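Local coordinates for protein KLLA0B12012p (Kluyveromyces lactis, PDB 6Y3P) that probably binds ATP through its C-terminal domain, an ATP-grasp fold of the tubulin-tyrosine ligase family, and directly partners the mRNA decapping enzyme Dcp2, at residues A[143-148]-A[193-198]; A[106-111]-A[197-202]; A[135-140]-A[157-162]. All coordinates share one frame; numbering follows the deposited sequence.

Interaction 1 (A[143-148]-A[193-198]); sequences LKPSMS and RHFIVQ
K144 and I196 face each other as an antiparallel hydrogen-bonded pair joining strands 140-145 and 194-200. K144 N gives to I196 O at 2.8 Å, and I196 N returns an almost straight bond to K144 O (176° at the hydrogen). Past this pair the grip slackens: S146 N reaches H194 O only weakly, at 3.5 Å. K144 O also takes a CA-H...O contact from F195 CA and lies at the edge of the F195 ring, near its plane.

Apolar contacts gather on the face carrying L143, F195 and V197. L143 holds its CG anti to the backbone N (chi1 177°), which brings CD1 across to F195 CB at 3.8 Å and V197 CG2 at 3.9 Å. P145 CB touches F195 CD2 at 3.9 Å. F167 of helix 160-171 meets the F195 ring edge-to-face, and L143 packs on the same helix.

Mixed contacts line the face of K144 and I196. The bent K144 chain lays CD against Q198 CB at 3.7 Å, while Q198 OE1 is hydrogen-bonded to K83. Beyond the paired residues, S146 OG touches I196 CD1 at 3.5 Å.

The chemistry is thus lopsided: L143, F195 and V197 form a buried hydrocarbon face, with P145 at its margin, whereas the other sets the K144 CD methylene on Q198 CB and the S146 hydroxyl on I196; the two strong K144-I196 bonds carry the pairing.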
loop_
_atom_site.group_PDB
_atom_site.type_symbol
_atom_site.label_atom_id
_atom_site.label_comp_id
_atom_site.label_asym_id
_atom_site.label_seq_id
_atom_site.Cartn_x
_atom_site.Cartn_y
_atom_site.Cartn_z
ATOM N N LEU A 143 6.106 8.532 18.179
ATOM C CA LEU A 143 5.043 9.475 18.518
ATOM C C LEU A 143 5.082 10.596 17.468
ATOM O O LEU A 143 5.952 11.462 17.525
ATOM C CB LEU A 143 5.199 10.018 19.948
ATOM C CG LEU A 143 4.162 11.084 20.376
ATOM C CD1 LEU A 143 2.777 10.480 20.620
ATOM C CD2 LEU A 143 4.649 11.875 21.563
ATOM N N LYS A 144 4.164 10.533 16.478
ATOM C CA LYS A 144 4.089 11.483 15.366
ATOM C C LYS A 144 2.984 12.493 15.619
ATOM O O LYS A 144 1.812 12.094 15.631
ATOM C CB LYS A 144 3.795 10.772 14.024
ATOM C CG LYS A 144 4.762 9.678 13.595
ATOM C CD LYS A 144 4.010 8.563 12.860
ATOM C CE LYS A 144 4.371 8.436 11.396
ATOM N NZ LYS A 144 3.673 9.440 10.554
ATOM N N PRO A 145 3.299 13.807 15.771
ATOM C CA PRO A 145 2.224 14.796 15.905
ATOM C C PRO A 145 1.596 14.951 14.516
ATOM O O PRO A 145 2.295 15.369 13.588
ATOM C CB PRO A 145 2.955 16.062 16.377
ATOM C CG PRO A 145 4.387 15.655 16.617
ATOM C CD PRO A 145 4.617 14.467 15.756
ATOM N N SER A 146 0.315 14.512 14.356
ATOM C CA SER A 146 -0.457 14.508 13.100
ATOM C C SER A 146 -0.280 15.760 12.222
ATOM O O SER A 146 -0.322 15.663 10.993
ATOM C CB SER A 146 -1.936 14.262 13.374
ATOM O OG SER A 146 -2.212 12.871 13.400
ATOM N N MET A 147 -0.052 16.918 12.855
ATOM C CA MET A 147 0.181 18.178 12.167
ATOM C C MET A 147 1.632 18.627 12.333
ATOM O O MET A 147 2.173 18.585 13.441
ATOM C CB MET A 147 -0.816 19.245 12.635
ATOM C CG MET A 147 -2.168 19.118 11.957
ATOM S SD MET A 147 -2.644 20.528 10.917
ATOM C CE MET A 147 -1.149 20.739 9.869
ATOM N N SER A 148 2.268 19.029 11.219
ATOM C CA SER A 148 3.663 19.473 11.198
ATOM C C SER A 148 3.758 20.998 11.212
ATOM O O SER A 148 2.956 21.663 11.866
ATOM C CB SER A 148 4.381 18.903 9.979
ATOM O OG SER A 148 4.188 17.503 9.866
ATOM N N ARG A 193 -2.997 18.747 19.641
ATOM C CA ARG A 193 -3.395 17.666 20.551
ATOM C C ARG A 193 -3.542 16.264 19.926
ATOM O O ARG A 193 -3.542 15.274 20.670
ATOM C CB ARG A 193 -4.700 18.053 21.290
ATOM C CG ARG A 193 -4.739 19.482 21.897
ATOM C CD ARG A 193 -3.807 19.721 23.089
ATOM N NE ARG A 193 -2.464 20.156 22.686
ATOM C CZ ARG A 193 -1.324 19.615 23.116
ATOM N NH1 ARG A 193 -1.342 18.602 23.972
ATOM N NH2 ARG A 193 -0.159 20.079 22.688
ATOM N N HIS A 194 -3.699 16.166 18.597
ATOM C CA HIS A 194 -3.841 14.860 17.945
ATOM C C HIS A 194 -2.459 14.280 17.640
ATOM O O HIS A 194 -1.559 15.017 17.228
ATOM C CB HIS A 194 -4.686 14.957 16.658
ATOM C CG HIS A 194 -6.125 15.321 16.880
ATOM N ND1 HIS A 194 -7.142 14.395 16.691
ATOM C CD2 HIS A 194 -6.676 16.507 17.231
ATOM C CE1 HIS A 194 -8.271 15.041 16.946
ATOM N NE2 HIS A 194 -8.042 16.314 17.277
ATOM N N PHE A 195 -2.284 12.971 17.873
ATOM C CA PHE A 195 -1.015 12.276 17.618
ATOM C C PHE A 195 -1.255 10.885 17.082
ATOM O O PHE A 195 -2.269 10.258 17.404
ATOM C CB PHE A 195 -0.174 12.126 18.904
ATOM C CG PHE A 195 0.210 13.380 19.636
ATOM C CD1 PHE A 195 -0.603 13.897 20.634
ATOM C CD2 PHE A 195 1.414 14.015 19.371
ATOM C CE1 PHE A 195 -0.241 15.062 21.321
ATOM C CE2 PHE A 195 1.783 15.171 20.069
ATOM C CZ PHE A 195 0.959 15.680 21.047
ATOM N N ILE A 196 -0.299 10.385 16.294
ATOM C CA ILE A 196 -0.321 9.007 15.832
ATOM C C ILE A 196 0.847 8.313 16.523
ATOM O O ILE A 196 1.937 8.877 16.637
ATOM C CB ILE A 196 -0.323 8.831 14.276
ATOM C CG1 ILE A 196 -1.606 9.443 13.645
ATOM C CG2 ILE A 196 -0.191 7.331 13.886
ATOM C CD1 ILE A 196 -1.558 9.696 12.126
ATOM N N VAL A 197 0.583 7.132 17.052
ATOM C CA VAL A 197 1.577 6.276 17.669
ATOM C C VAL A 197 1.728 5.136 16.668
ATOM O O VAL A 197 0.799 4.352 16.440
ATOM C CB VAL A 197 1.185 5.818 19.085
ATOM C CG1 VAL A 197 2.151 4.754 19.604
ATOM C CG2 VAL A 197 1.122 7.013 20.044
ATOM N N GLN A 198 2.865 5.122 15.994
ATOM C CA GLN A 198 3.132 4.158 14.937
ATOM C C GLN A 198 4.283 3.238 15.336
ATOM O O GLN A 198 5.320 3.717 15.786
ATOM C CB GLN A 198 3.450 4.948 13.639
ATOM C CG GLN A 198 3.891 4.135 12.412
ATOM C CD GLN A 198 2.793 3.852 11.418
ATOM O OE1 GLN A 198 2.631 2.717 10.959
ATOM N NE2 GLN A 198 2.052 4.882 11.009
#

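Interaction 2 (A[106-111]-A[197-202]); sequences FLESFN and VQEYLH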
loop_
_atom_site.group_PDB
_atom_site.type_symbol
_atom_site.label_atom_id
_atom_site.label_comp_id
_atom_site.label_asym_id
_atom_site.label_seq_id
_atom_site.Cartn_x
_atom_site.Cartn_y
_atom_site.Cartn_z
ATOM N N PHE A 106 2.939 -6.509 9.931
ATOM C CA PHE A 106 2.182 -5.253 9.905
ATOM C C PHE A 106 2.623 -4.280 11.000
ATOM O O PHE A 106 2.779 -4.677 12.158
ATOM C CB PHE A 106 0.666 -5.529 10.012
ATOM C CG PHE A 106 -0.206 -4.302 10.081
ATOM C CD1 PHE A 106 -0.214 -3.373 9.043
ATOM C CD2 PHE A 106 -1.054 -4.092 11.161
ATOM C CE1 PHE A 106 -1.057 -2.259 9.090
ATOM C CE2 PHE A 106 -1.885 -2.972 11.207
ATOM C CZ PHE A 106 -1.884 -2.068 10.170
ATOM N N LEU A 107 2.791 -3.006 10.629
ATOM C CA LEU A 107 3.181 -1.957 11.554
ATOM C C LEU A 107 1.927 -1.292 11.990
ATOM O O LEU A 107 1.295 -0.603 11.199
ATOM C CB LEU A 107 4.144 -0.934 10.902
ATOM C CG LEU A 107 5.499 -1.468 10.513
ATOM C CD1 LEU A 107 6.245 -0.468 9.698
ATOM C CD2 LEU A 107 6.307 -1.922 11.721
ATOM N N GLU A 108 1.498 -1.600 13.216
ATOM C CA GLU A 108 0.285 -1.051 13.799
ATOM C C GLU A 108 0.439 0.448 13.989
ATOM O O GLU A 108 1.553 0.937 14.180
ATOM C CB GLU A 108 0.031 -1.664 15.176
ATOM C CG GLU A 108 -0.223 -3.151 15.172
ATOM C CD GLU A 108 -0.261 -3.702 16.579
ATOM O OE1 GLU A 108 0.806 -3.718 17.235
ATOM O OE2 GLU A 108 -1.364 -4.072 17.042
ATOM N N SER A 109 -0.677 1.164 13.933
ATOM C CA SER A 109 -0.757 2.594 14.200
ATOM C C SER A 109 -2.014 2.829 15.018
ATOM O O SER A 109 -2.966 2.036 14.958
ATOM C CB SER A 109 -0.784 3.409 12.912
ATOM O OG SER A 109 -1.873 3.016 12.094
ATOM N N PHE A 110 -1.982 3.867 15.846
ATOM C CA PHE A 110 -3.094 4.240 16.707
ATOM C C PHE A 110 -3.189 5.737 16.713
ATOM O O PHE A 110 -2.215 6.411 16.410
ATOM C CB PHE A 110 -2.884 3.734 18.141
ATOM C CG PHE A 110 -2.625 2.254 18.259
ATOM C CD1 PHE A 110 -1.327 1.756 18.245
ATOM C CD2 PHE A 110 -3.678 1.356 18.398
ATOM C CE1 PHE A 110 -1.088 0.381 18.354
ATOM C CE2 PHE A 110 -3.434 -0.018 18.514
ATOM C CZ PHE A 110 -2.141 -0.495 18.494
ATOM N N ASN A 111 -4.380 6.253 17.028
ATOM C CA ASN A 111 -4.642 7.682 17.121
ATOM C C ASN A 111 -4.893 8.036 18.574
ATOM O O ASN A 111 -5.686 7.382 19.255
ATOM C CB ASN A 111 -5.797 8.087 16.209
ATOM C CG ASN A 111 -5.310 8.542 14.860
ATOM O OD1 ASN A 111 -5.043 7.738 13.960
ATOM N ND2 ASN A 111 -5.112 9.843 14.720
ATOM N N VAL A 197 0.583 7.132 17.052
ATOM C CA VAL A 197 1.577 6.276 17.669
ATOM C C VAL A 197 1.728 5.136 16.668
ATOM O O VAL A 197 0.799 4.352 16.440
ATOM C CB VAL A 197 1.185 5.818 19.085
ATOM C CG1 VAL A 197 2.151 4.754 19.604
ATOM C CG2 VAL A 197 1.122 7.013 20.044
ATOM N N GLN A 198 2.865 5.122 15.994
ATOM C CA GLN A 198 3.132 4.158 14.937
ATOM C C GLN A 198 4.283 3.238 15.336
ATOM O O GLN A 198 5.320 3.717 15.786
ATOM C CB GLN A 198 3.450 4.948 13.639
ATOM C CG GLN A 198 3.891 4.135 12.412
ATOM C CD GLN A 198 2.793 3.852 11.418
ATOM O OE1 GLN A 198 2.631 2.717 10.959
ATOM N NE2 GLN A 198 2.052 4.882 11.009
ATOM N N GLU A 199 4.117 1.921 15.130
ATOM C CA GLU A 199 5.179 0.953 15.366
ATOM C C GLU A 199 6.381 1.371 14.531
ATOM O O GLU A 199 6.242 1.752 13.364
ATOM C CB GLU A 199 4.742 -0.453 14.993
ATOM C CG GLU A 199 5.776 -1.487 15.380
ATOM C CD GLU A 199 5.418 -2.920 15.068
ATOM O OE1 GLU A 199 6.332 -3.774 15.146
ATOM O OE2 GLU A 199 4.228 -3.197 14.784
ATOM N N TYR A 200 7.542 1.387 15.161
ATOM C CA TYR A 200 8.762 1.829 14.510
ATOM C C TYR A 200 9.743 0.684 14.295
ATOM O O TYR A 200 10.008 -0.097 15.209
ATOM C CB TYR A 200 9.370 3.009 15.304
ATOM C CG TYR A 200 10.768 3.413 14.897
ATOM C CD1 TYR A 200 10.988 4.198 13.765
ATOM C CD2 TYR A 200 11.867 3.059 15.668
ATOM C CE1 TYR A 200 12.279 4.589 13.396
ATOM C CE2 TYR A 200 13.157 3.422 15.298
ATOM C CZ TYR A 200 13.363 4.179 14.156
ATOM O OH TYR A 200 14.646 4.552 13.830
ATOM N N LEU A 201 10.287 0.604 13.088
ATOM C CA LEU A 201 11.293 -0.377 12.693
ATOM C C LEU A 201 12.721 0.209 12.954
ATOM O O LEU A 201 13.266 0.969 12.143
ATOM C CB LEU A 201 11.064 -0.745 11.220
ATOM C CG LEU A 201 11.857 -1.937 10.708
ATOM C CD1 LEU A 201 10.983 -3.128 10.609
ATOM C CD2 LEU A 201 12.451 -1.633 9.359
ATOM N N HIS A 202 13.287 -0.122 14.128
ATOM C CA HIS A 202 14.599 0.365 14.601
ATOM C C HIS A 202 15.749 -0.306 13.857
ATOM O O HIS A 202 16.857 0.220 13.776
ATOM C CB HIS A 202 14.728 0.117 16.124
ATOM C CG HIS A 202 15.073 -1.301 16.496
ATOM N ND1 HIS A 202 14.130 -2.320 16.430
ATOM C CD2 HIS A 202 16.261 -1.833 16.879
ATOM C CE1 HIS A 202 14.770 -3.431 16.788
ATOM N NE2 HIS A 202 16.056 -3.188 17.055
#
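E199 reaches across to L107 and E108 from the edge pairing of strands 194-200 and 109-113. Its backbone N gives an essentially straight bond (179° at the hydrogen) to E108 O at 2.9 Å; F110 and V197, an antiparallel hydrogen-bonded pair, exchange two more. Between these anchors V197 O takes a CA-H...O contact from S109 CA at 3.2 Å.

Along the E199 side chain, CB rests 3.6 Å from E108 O. CG stands anti to the backbone N (chi1 -173°) and the chain runs on extended, crossing L107 at about a right angle: CG lies 3.7 Å and CD 3.6 Å from L107 CD2. At the tip, OE1 forms a salt bridge with K342, whereas OE2 comes 3.3 Å from F106 O, an acceptor against an acceptor, and 4.2 Å from E108 OE1, a like charge. E108 has its own partner in K139. With E199 cut back to an alanine, K342 is likely to lose its carboxylate mate and L107 CD2 the chain it packs against.

On the face of S109 and Q198, Q198 NE2 lies 3.7 Å from S109 CB, and L107 O is bonded by K83.

Two buried carboxylates so close would be expected to disfavour each other; the salt bridges to K139 and K342 probably offset part of that cost and let the acidic pair sit inside the domain.

Interaction 3 (A[135-140]-A[157-162]); sequences ESKEKW and FKTIEQ
The two segments come closest at W140 and K158, whose CA atoms lie 4.9 Å apart, and no hydrogen bond joins them; K137, with positive phi, is where the chain leaves helix 128-136, and T159 is where it enters helix 160-171. The main side-chain meeting is K158 over the indole of W140. The lysine chain, bent at its last two torsions, folds down on one face of the ring system: CD stands over the five-membered ring, 3.5 Å from its centroid and 7° off the normal, a CH-pi contact. NZ continues to the six-membered ring in a cation-pi contact, 3.5 Å from that centroid and 20° off the normal. H202 stacks on the opposite face, so the indole is sandwiched between an imidazole and an ammonium group. Nearer its root, K158 CG passes beside K139 O.

T159 and Q162 form a capping box at the start of helix 160-171. T159 OG1 sits between its own backbone N and carbonyl carbon (chi1 69°), from where it accepts a weak bond from Q162 N at 3.4 Å. In return Q162 OE1 takes two backbone donors, K158 N at 2.8 Å and T159 N at 2.9 Å, the latter from above the carbonyl plane. These bonds hold the backbone from which the K158 side chain springs. F157, just before, belongs to strand 154-157 and is backbone-bonded to W141 of strand 140-145.

Along the helix ends the touching is aliphatic. K137 CD meets the methyl CG2 of T159 at 3.9 Å, and E135 CG meets I160 CD1, crossing obliquely, at 3.8 Å. I160 also leans on R131 and L134 of helix 128-136.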
loop_
_atom_site.group_PDB
_atom_site.type_symbol
_atom_site.label_atom_id
_atom_site.label_comp_id
_atom_site.label_asym_id
_atom_site.label_seq_id
_atom_site.Cartn_x
_atom_site.Cartn_y
_atom_site.Cartn_z
ATOM N N GLU A 135 2.195 -1.921 27.039
ATOM C CA GLU A 135 2.359 -2.731 28.249
ATOM C C GLU A 135 3.084 -4.036 27.963
ATOM O O GLU A 135 3.815 -4.515 28.830
ATOM C CB GLU A 135 1.010 -2.996 28.903
ATOM C CG GLU A 135 0.643 -1.933 29.911
ATOM C CD GLU A 135 -0.642 -2.175 30.671
ATOM O OE1 GLU A 135 -1.351 -1.180 30.948
ATOM O OE2 GLU A 135 -0.930 -3.346 31.011
ATOM N N SER A 136 2.924 -4.578 26.732
ATOM C CA SER A 136 3.566 -5.819 26.271
ATOM C C SER A 136 5.093 -5.687 26.171
ATOM O O SER A 136 5.791 -6.694 26.269
ATOM C CB SER A 136 2.929 -6.320 24.971
ATOM O OG SER A 136 3.787 -6.246 23.845
ATOM N N LYS A 137 5.595 -4.450 25.973
ATOM C CA LYS A 137 7.012 -4.060 25.922
ATOM C C LYS A 137 7.872 -4.835 24.872
ATOM O O LYS A 137 9.097 -4.958 25.027
ATOM C CB LYS A 137 7.646 -4.137 27.334
ATOM C CG LYS A 137 7.015 -3.192 28.372
ATOM C CD LYS A 137 7.983 -2.832 29.512
ATOM C CE LYS A 137 7.836 -3.697 30.746
ATOM N NZ LYS A 137 8.816 -4.816 30.774
ATOM N N GLU A 138 7.235 -5.265 23.771
ATOM C CA GLU A 138 7.878 -6.048 22.708
ATOM C C GLU A 138 8.277 -5.241 21.471
ATOM O O GLU A 138 8.949 -5.800 20.601
ATOM C CB GLU A 138 6.960 -7.213 22.260
ATOM C CG GLU A 138 6.549 -8.183 23.360
ATOM C CD GLU A 138 6.454 -9.639 22.946
ATOM O OE1 GLU A 138 5.801 -9.933 21.918
ATOM O OE2 GLU A 138 7.027 -10.492 23.665
ATOM N N LYS A 139 7.845 -3.963 21.357
ATOM C CA LYS A 139 8.073 -3.156 20.155
ATOM C C LYS A 139 8.618 -1.767 20.390
ATOM O O LYS A 139 8.526 -1.246 21.504
ATOM C CB LYS A 139 6.744 -3.026 19.377
ATOM C CG LYS A 139 6.339 -4.288 18.647
ATOM C CD LYS A 139 4.869 -4.320 18.333
ATOM C CE LYS A 139 4.427 -5.738 18.048
ATOM N NZ LYS A 139 3.002 -5.805 17.643
ATOM N N TRP A 140 9.141 -1.142 19.305
ATOM C CA TRP A 140 9.599 0.249 19.276
ATOM C C TRP A 140 8.453 1.056 18.691
ATOM O O TRP A 140 7.600 0.514 17.969
ATOM C CB TRP A 140 10.878 0.440 18.445
ATOM C CG TRP A 140 12.077 -0.279 19.000
ATOM C CD1 TRP A 140 12.206 -1.620 19.214
ATOM C CD2 TRP A 140 13.300 0.318 19.444
ATOM N NE1 TRP A 140 13.435 -1.895 19.764
ATOM C CE2 TRP A 140 14.133 -0.725 19.903
ATOM C CE3 TRP A 140 13.770 1.637 19.510
ATOM C CZ2 TRP A 140 15.426 -0.493 20.379
ATOM C CZ3 TRP A 140 15.038 1.870 20.013
ATOM C CH2 TRP A 140 15.848 0.815 20.444
ATOM N N PHE A 157 10.205 5.895 21.433
ATOM C CA PHE A 157 10.023 5.373 22.787
ATOM C C PHE A 157 9.660 3.897 22.710
ATOM O O PHE A 157 9.288 3.406 21.640
ATOM C CB PHE A 157 8.921 6.154 23.514
ATOM C CG PHE A 157 7.527 5.934 22.965
ATOM C CD1 PHE A 157 7.063 6.678 21.881
ATOM C CD2 PHE A 157 6.665 5.013 23.560
ATOM C CE1 PHE A 157 5.779 6.481 21.376
ATOM C CE2 PHE A 157 5.371 4.840 23.077
ATOM C CZ PHE A 157 4.931 5.580 21.989
ATOM N N LYS A 158 9.710 3.202 23.842
ATOM C CA LYS A 158 9.315 1.795 23.938
ATOM C C LYS A 158 8.320 1.557 25.074
ATOM O O LYS A 158 7.548 0.607 24.995
ATOM C CB LYS A 158 10.534 0.884 24.118
ATOM C CG LYS A 158 11.353 0.672 22.846
ATOM C CD LYS A 158 12.049 -0.700 22.837
ATOM C CE LYS A 158 13.253 -0.799 23.749
ATOM N NZ LYS A 158 14.294 0.214 23.426
ATOM N N THR A 159 8.345 2.388 26.138
ATOM C CA THR A 159 7.465 2.219 27.310
ATOM C C THR A 159 6.545 3.430 27.621
ATOM O O THR A 159 6.809 4.568 27.200
ATOM C CB THR A 159 8.294 1.837 28.555
ATOM O OG1 THR A 159 9.089 2.952 28.943
ATOM C CG2 THR A 159 9.207 0.627 28.318
ATOM N N ILE A 160 5.497 3.167 28.421
ATOM C CA ILE A 160 4.552 4.172 28.900
ATOM C C ILE A 160 5.295 5.300 29.626
ATOM O O ILE A 160 5.010 6.452 29.335
ATOM C CB ILE A 160 3.399 3.528 29.725
ATOM C CG1 ILE A 160 2.536 2.631 28.795
ATOM C CG2 ILE A 160 2.550 4.598 30.427
ATOM C CD1 ILE A 160 1.386 1.749 29.397
ATOM N N GLU A 161 6.285 4.978 30.499
ATOM C CA GLU A 161 7.095 5.993 31.219
ATOM C C GLU A 161 7.911 6.870 30.256
ATOM O O GLU A 161 7.942 8.102 30.416
ATOM C CB GLU A 161 7.988 5.398 32.334
ATOM C CG GLU A 161 8.528 4.001 32.067
ATOM C CD GLU A 161 7.715 2.838 32.619
ATOM O OE1 GLU A 161 6.697 2.457 31.991
ATOM O OE2 GLU A 161 8.131 2.276 33.660
ATOM N N GLN A 162 8.500 6.239 29.212
ATOM C CA GLN A 162 9.250 6.955 28.189
ATOM C C GLN A 162 8.309 7.940 27.446
ATOM O O GLN A 162 8.625 9.124 27.328
ATOM C CB GLN A 162 9.935 5.970 27.239
ATOM C CG GLN A 162 11.233 5.421 27.793
ATOM C CD GLN A 162 11.653 4.108 27.171
ATOM O OE1 GLN A 162 11.007 3.550 26.268
ATOM N NE2 GLN A 162 12.748 3.559 27.670
#

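Overall arrangement
From the N terminus, 106-111 comes first, on the edge strand 109-113; its loop stays open until 197-202, where interaction 2 closes it. Within that loop, 135-140 leaves helix 128-136 and is met by 157-162 in interaction 3, a short closure nested inside interaction 2. Segment 143-148 falls between the two halves of interaction 3 and finds its mate at 193-198, so interactions 1 and 3 cross. Strand 194-200 is the common element: interactions 1 and 2 share V197 and Q198, placing it between strands 140-145 and 109-113. Interaction 3 brings the end of helix 128-136 to the start of helix 160-171, and is tied to interaction 2 by the backbone bond from Y200 N to W140 O and by the contact of E199 with K139.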